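Local structure of protein-tyrosine-phosphatase (Vibrio vulnificus, 7DHF) at residues Glu23-Leu26 with Gln27-Pro31; Lys50-Ala54 with Met55-Val59. The protein probably removes phosphate from tyrosine residues of proteins by hydrolysis, as a low-molecular-weight protein tyrosine phosphatase linked to capsular polysaccharide. The protein carries 1 engineered substitution. One frame throughout, in Å; residues are numbered along the deposited sequence. Where two conformers were deposited one is given.

Interaction 1: Glu23-Leu26 with Gln27-Pro31; sequences ERVL and QKLLP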
ATOM      1  N   GLU A  23       1.070   0.720  -4.201  1.00  9.38           N
ATOM      2  CA  GLU A  23       1.946  -0.174  -4.953  1.00  9.68           C
ATOM      3  C   GLU A  23       2.213   0.367  -6.350  1.00  9.18           C
ATOM      4  O   GLU A  23       3.365   0.477  -6.781  1.00  9.74           O
ATOM      5  CB  GLU A  23       1.316  -1.568  -5.048  1.00 10.42           C
ATOM      6  CG  GLU A  23       2.070  -2.542  -5.964  1.00 10.43           C
ATOM      7  CD  GLU A  23       1.245  -3.749  -6.363  1.00 11.18           C
ATOM      8  OE1 GLU A  23       0.497  -4.272  -5.513  1.00 12.04           O
ATOM      9  OE2 GLU A  23       1.343  -4.172  -7.536  1.00 12.01           O
ATOM     10  N   ARG A  24       1.148   0.687  -7.085  1.00  9.36           N
ATOM     11  CA  ARG A  24       1.296   1.035  -8.493  1.00  8.98           C
ATOM     12  C   ARG A  24       1.831   2.451  -8.674  1.00  9.25           C
ATOM     13  O   ARG A  24       2.605   2.704  -9.602  1.00 10.07           O
ATOM     14  CB  ARG A  24      -0.032   0.838  -9.223  1.00  9.71           C
ATOM     15  CG  ARG A  24      -0.563  -0.591  -9.164  1.00 10.82           C
ATOM     16  CD  ARG A  24       0.357  -1.586  -9.863  1.00 11.00           C
ATOM     17  NE  ARG A  24      -0.162  -2.953  -9.785  1.00 10.57           N
ATOM     18  CZ  ARG A  24      -1.058  -3.471 -10.622  1.00 10.69           C
ATOM     19  NH1 ARG A  24      -1.546  -2.749 -11.622  1.00 11.49           N
ATOM     20  NH2 ARG A  24      -1.468  -4.719 -10.456  1.00 12.35           N
ATOM     21  N   VAL A  25       1.440   3.385  -7.805  1.00  9.16           N
ATOM     22  CA  VAL A  25       2.021   4.725  -7.855  1.00  9.20           C
ATOM     23  C   VAL A  25       3.522   4.651  -7.614  1.00  9.74           C
ATOM     24  O   VAL A  25       4.319   5.229  -8.364  1.00 10.25           O
ATOM     25  CB  VAL A  25       1.322   5.660  -6.850  1.00  9.72           C
ATOM     26  CG1 VAL A  25       2.060   6.996  -6.749  1.00 10.86           C
ATOM     27  CG2 VAL A  25      -0.126   5.887  -7.253  1.00 10.06           C
ATOM     28  N   LEU A  26       3.931   3.927  -6.570  1.00 10.16           N
ATOM     29  CA  LEU A  26       5.351   3.807  -6.266  0.52 10.28           C
ATOM     30  C   LEU A  26       6.088   3.051  -7.365  1.00 11.01           C
ATOM     31  O   LEU A  26       7.222   3.399  -7.713  1.00 12.03           O
ATOM     32  CB  LEU A  26       5.527   3.121  -4.912  0.52 10.86           C
ATOM     33  CG  LEU A  26       6.881   3.279  -4.222  0.52 10.59           C
ATOM     34  CD1 LEU A  26       7.184   4.741  -3.916  0.52 11.78           C
ATOM     35  CD2 LEU A  26       6.916   2.457  -2.943  0.52 10.21           C
ATOM     36  N   GLN A  27       5.462   2.011  -7.923  1.00 10.69           N
ATOM     37  CA  GLN A  27       6.117   1.242  -8.974  1.00 10.72           C
ATOM     38  C   GLN A  27       6.412   2.119 -10.184  1.00 11.08           C
ATOM     39  O   GLN A  27       7.468   1.989 -10.812  1.00 12.08           O
ATOM     40  CB  GLN A  27       5.245   0.051  -9.371  1.00 11.09           C
ATOM     41  CG  GLN A  27       5.892  -0.889 -10.378  1.00 11.69           C
ATOM     42  CD  GLN A  27       7.124  -1.574  -9.819  1.00 11.96           C
ATOM     43  OE1 GLN A  27       7.034  -2.658  -9.242  1.00 12.12           O
ATOM     44  NE2 GLN A  27       8.282  -0.946  -9.988  1.00 12.86           N
ATOM     45  N   LYS A  28       5.487   3.018 -10.525  1.00 11.08           N
ATOM     46  CA  LYS A  28       5.708   3.917 -11.653  1.00 11.08           C
ATOM     47  C   LYS A  28       6.858   4.876 -11.373  1.00 11.61           C
ATOM     48  O   LYS A  28       7.640   5.197 -12.275  1.00 12.78           O
ATOM     49  CB  LYS A  28       4.422   4.685 -11.957  1.00 11.81           C
ATOM     50  CG  LYS A  28       4.511   5.589 -13.170  1.00 13.40           C
ATOM     51  CD  LYS A  28       3.185   6.290 -13.413  1.00 15.02           C
ATOM     52  CE  LYS A  28       3.292   7.339 -14.501  1.00 17.03           C
ATOM     53  NZ  LYS A  28       2.058   8.170 -14.579  1.00 18.21           N
ATOM     54  N   LEU A  29       6.986   5.336 -10.127  1.00 11.78           N
ATOM     55  CA  LEU A  29       8.066   6.242  -9.762  1.00 12.46           C
ATOM     56  C   LEU A  29       9.394   5.527  -9.578  1.00 13.31           C
ATOM     57  O   LEU A  29      10.446   6.167  -9.682  1.00 14.67           O
ATOM     58  CB  LEU A  29       7.732   6.941  -8.443  1.00 13.66           C
ATOM     59  CG  LEU A  29       6.583   7.944  -8.441  1.00 15.03           C
ATOM     60  CD1 LEU A  29       6.137   8.237  -7.018  1.00 15.67           C
ATOM     61  CD2 LEU A  29       7.027   9.226  -9.126  1.00 18.54           C
ATOM     62  N   LEU A  30       9.373   4.222  -9.318  1.00 13.16           N
ATOM     63  CA  LEU A  30      10.580   3.457  -9.013  1.00 12.83           C
ATOM     64  C   LEU A  30      10.644   2.233  -9.914  1.00 13.36           C
ATOM     65  O   LEU A  30      10.509   1.094  -9.453  1.00 12.81           O
ATOM     66  CB  LEU A  30      10.593   3.058  -7.537  1.00 13.63           C
ATOM     67  CG  LEU A  30      10.774   4.211  -6.546  1.00 15.38           C
ATOM     68  CD1 LEU A  30      10.565   3.731  -5.122  1.00 16.32           C
ATOM     69  CD2 LEU A  30      12.153   4.838  -6.689  1.00 15.91           C
ATOM     70  N   PRO A  31      10.874   2.435 -11.215  1.00 14.43           N
ATOM     71  CA  PRO A  31      10.977   1.284 -12.124  1.00 15.38           C
ATOM     72  C   PRO A  31      12.173   0.392 -11.841  1.00 14.75           C
ATOM     73  O   PRO A  31      12.216  -0.736 -12.348  1.00 15.00           O
ATOM     74  CB  PRO A  31      11.065   1.934 -13.511  1.00 17.09           C
ATOM     75  CG  PRO A  31      11.593   3.311 -13.252  1.00 17.26           C
ATOM     76  CD  PRO A  31      11.034   3.717 -11.921  1.00 16.09           C
TER

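Interaction 2: Lys50-Ala54 with Met55-Val59; sequences KPADA and MAIEV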
ATOM      1  N   LYS A  50      -9.496 -10.671  -4.975  1.00 11.24           N
ATOM      2  CA  LYS A  50     -10.340  -9.631  -5.531  1.00 11.32           C
ATOM      3  C   LYS A  50      -9.493  -8.562  -6.221  1.00 10.26           C
ATOM      4  O   LYS A  50      -8.356  -8.297  -5.818  1.00 11.16           O
ATOM      5  CB  LYS A  50     -11.177  -8.985  -4.432  1.00 12.00           C
ATOM      6  CG  LYS A  50     -12.278  -9.885  -3.887  1.00 13.23           C
ATOM      7  CD  LYS A  50     -13.461  -9.961  -4.843  1.00 15.00           C
ATOM      8  CE  LYS A  50     -14.552 -10.895  -4.339  1.00 17.55           C
ATOM      9  NZ  LYS A  50     -14.132 -12.321  -4.371  1.00 18.61           N
ATOM     10  N   PRO A  51     -10.029  -7.921  -7.256  1.00 11.12           N
ATOM     11  CA  PRO A  51      -9.312  -6.811  -7.885  1.00 10.61           C
ATOM     12  C   PRO A  51      -9.343  -5.583  -6.993  1.00  9.86           C
ATOM     13  O   PRO A  51     -10.049  -5.520  -5.984  1.00 11.02           O
ATOM     14  CB  PRO A  51     -10.101  -6.576  -9.175  1.00 11.91           C
ATOM     15  CG  PRO A  51     -11.492  -6.979  -8.825  1.00 12.64           C
ATOM     16  CD  PRO A  51     -11.350  -8.139  -7.873  1.00 11.71           C
ATOM     17  N   ALA A  52      -8.550  -4.590  -7.376  1.00 10.71           N
ATOM     18  CA  ALA A  52      -8.643  -3.303  -6.710  1.00 10.99           C
ATOM     19  C   ALA A  52     -10.044  -2.734  -6.900  1.00 10.91           C
ATOM     20  O   ALA A  52     -10.717  -2.995  -7.902  1.00 11.23           O
ATOM     21  CB  ALA A  52      -7.601  -2.337  -7.272  1.00 11.14           C
ATOM     22  N   ASP A  53     -10.488  -1.970  -5.908  1.00 11.10           N
ATOM     23  CA  ASP A  53     -11.794  -1.335  -5.966  1.00 11.49           C
ATOM     24  C   ASP A  53     -11.930  -0.525  -7.250  1.00 11.35           C
ATOM     25  O   ASP A  53     -11.007   0.185  -7.655  1.00 10.96           O
ATOM     26  CB  ASP A  53     -11.944  -0.420  -4.751  1.00 12.72           C
ATOM     27  CG  ASP A  53     -13.316   0.200  -4.653  1.00 15.34           C
ATOM     28  OD1 ASP A  53     -14.124  -0.275  -3.825  1.00 16.57           O
ATOM     29  OD2 ASP A  53     -13.582   1.167  -5.395  1.00 15.93           O
ATOM     30  N   ALA A  54     -13.099  -0.628  -7.886  1.00 11.84           N
ATOM     31  CA  ALA A  54     -13.291  -0.002  -9.191  1.00 12.08           C
ATOM     32  C   ALA A  54     -13.026   1.497  -9.143  1.00 11.24           C
ATOM     33  O   ALA A  54     -12.481   2.068 -10.095  1.00 11.54           O
ATOM     34  CB  ALA A  54     -14.707  -0.276  -9.698  1.00 14.05           C
ATOM     35  N   MET A  55     -13.414   2.161  -8.052  1.00 10.99           N
ATOM     36  CA  MET A  55     -13.193   3.600  -7.976  1.00 11.02           C
ATOM     37  C   MET A  55     -11.721   3.920  -7.743  1.00 10.41           C
ATOM     38  O   MET A  55     -11.228   4.947  -8.224  1.00 11.66           O
ATOM     39  CB  MET A  55     -14.055   4.217  -6.875  1.00 12.82           C
ATOM     40  CG  MET A  55     -14.111   5.740  -6.928  1.00 13.46           C
ATOM     41  SD  MET A  55     -14.827   6.354  -8.474  1.00 14.23           S
ATOM     42  CE  MET A  55     -16.560   5.984  -8.218  1.00 15.68           C
ATOM     43  N   ALA A  56     -11.005   3.064  -7.008  1.00 10.27           N
ATOM     44  CA  ALA A  56      -9.561   3.232  -6.889  1.00 10.86           C
ATOM     45  C   ALA A  56      -8.884   3.098  -8.248  1.00 10.34           C
ATOM     46  O   ALA A  56      -7.982   3.875  -8.581  1.00 10.53           O
ATOM     47  CB  ALA A  56      -8.990   2.220  -5.895  1.00 11.52           C
ATOM     48  N   ILE A  57      -9.313   2.122  -9.052  1.00 10.68           N
ATOM     49  CA  ILE A  57      -8.757   1.971 -10.393  1.00 10.46           C
ATOM     50  C   ILE A  57      -9.035   3.216 -11.224  1.00 11.10           C
ATOM     51  O   ILE A  57      -8.152   3.726 -11.923  1.00 11.38           O
ATOM     52  CB  ILE A  57      -9.316   0.702 -11.068  1.00 11.12           C
ATOM     53  CG1 ILE A  57      -8.939  -0.547 -10.264  1.00 10.65           C
ATOM     54  CG2 ILE A  57      -8.809   0.595 -12.507  1.00 12.39           C
ATOM     55  CD1 ILE A  57      -9.528  -1.845 -10.805  1.00 11.56           C
ATOM     56  N   GLU A  58     -10.267   3.725 -11.158  1.00 11.59           N
ATOM     57  CA  GLU A  58     -10.656   4.859 -11.989  1.00 12.69           C
ATOM     58  C   GLU A  58      -9.852   6.104 -11.627  1.00 11.65           C
ATOM     59  O   GLU A  58      -9.325   6.794 -12.508  1.00 12.51           O
ATOM     60  CB  GLU A  58     -12.155   5.112 -11.823  1.00 16.58           C
ATOM     61  CG  GLU A  58     -12.707   6.290 -12.608  1.00 22.19           C
ATOM     62  CD  GLU A  58     -13.076   5.904 -14.028  1.00 27.91           C
ATOM     63  OE1 GLU A  58     -12.349   5.088 -14.634  1.00 29.20           O
ATOM     64  OE2 GLU A  58     -14.103   6.402 -14.533  1.00 30.26           O
ATOM     65  N   VAL A  59      -9.762   6.417 -10.332  1.00 11.23           N
ATOM     66  CA  VAL A  59      -9.025   7.605  -9.906  1.00 11.51           C
ATOM     67  C   VAL A  59      -7.565   7.506 -10.324  1.00 10.98           C
ATOM     68  O   VAL A  59      -6.973   8.482 -10.801  1.00 11.40           O
ATOM     69  CB  VAL A  59      -9.185   7.822  -8.388  1.00 11.71           C
ATOM     70  CG1 VAL A  59      -8.228   8.892  -7.883  1.00 11.78           C
ATOM     71  CG2 VAL A  59     -10.621   8.208  -8.060  1.00 12.53           C
TER

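Interaction 1: Glu23-Leu26 with Gln27-Pro31
Leu26 and Leu30, one helical turn apart, lie side by side and point the same way; in one of the two modelled conformers of Leu26 its CD1 rests 3.7 Å from CD1 of Leu30. Val25 meets Leu29 more loosely, 4.3 Å from CG1 to CD1. Branched apolar side chains suit both places: Leu26 and Leu30 settle on Ile8 of strand 7-12, Val25 and Leu29 on Ala142 of helix 128-146. The backbone carries the usual i to i+4 bonds: Gln27 N to Glu23 O at 2.8 Å, Lys28 N to Arg24 O and Leu29 N to Val25 O. The last turn frays, for Leu30 leaves helical geometry and its N makes two weak bonds, to Leu26 O (bent to 127°) and to Gln27 O. On the polar side Arg24 NE gives a 3.0 Å salt bridge to Glu23 OE2, which lies in the guanidinium plane, whereas the arginine stands above the carboxylate plane. Ser37 holds the other carboxylate oxygen, and the carbonyls of Asp66 and Glu68 take Arg24 NH1. Gln27, bent at chi2 (65°), uses both ends of its amide, on Lys33 O and Val35 N; the long Lys28 reaches Cys64 O. This is the amphipathic C-terminal end of the helix in a beta-alpha-beta unit, between strands 7-12 and 34-39.

Interaction 2: Lys50-Ala54 with Met55-Val59
Asp53 caps the helix that starts at Ala54: its OD2 accepts from Met55 N at 2.8 Å, with the N-H bent to 142°. The donor comes to the anti side of the carboxylate, 24° out of its plane. With CG set anti to the backbone N (chi1 -175°), the carboxylate lies alongside Met55, and OD2 also touches the methionine CB. Aspartate suits this N-cap because its short side chain can fold back to an amide of the first turn, which has no earlier helical carbonyl to pair with; its negative charge would also be favoured by the helix dipole. The backbone carbonyl of Asp53 begins the regular pattern, taking Ile57 N at 2.9 Å. Ala54 O receives Glu58 N at 3.0 Å, and Met55 O receives Val59 N.

Ile57 reaches back over this start. Its CG1, beside its own backbone N, packs 3.7 Å from Ala52 CB, and its CD1 lies 3.3 Å from Ala52 O. A residue as small as alanine suits a place so close to the branched chain of Ile57. The cap is also tied to the loop bearing Ile16, through a backbone bond of Asp53. Asp53 and Met55 rest on Phe131 and Val59 on Tyr135, laying helix 54-61 and its cap against helix 128-146.

How the interactions relate
From the N terminus, the chain passes through strand 7-12 into helix 18-29, whose final turns, with Leu30 just beyond, form interaction 1, then returns through strand 34-39 and a loop to interaction 2 at the start of helix 54-61. The two contacts follow in series, neither nesting nor crossing, and each joins residues only a few positions apart along the chain, so neither closes a long loop. Interaction 1 marks a helix end and interaction 2 a helix beginning; their centres are 16 Å apart and they do not touch. Helix 128-146 joins them indirectly: Tyr135 touches both Val25 and Val59. Loop residue Glu68 is a second intermediary, meeting Arg24 through its carbonyl and touching Ile57.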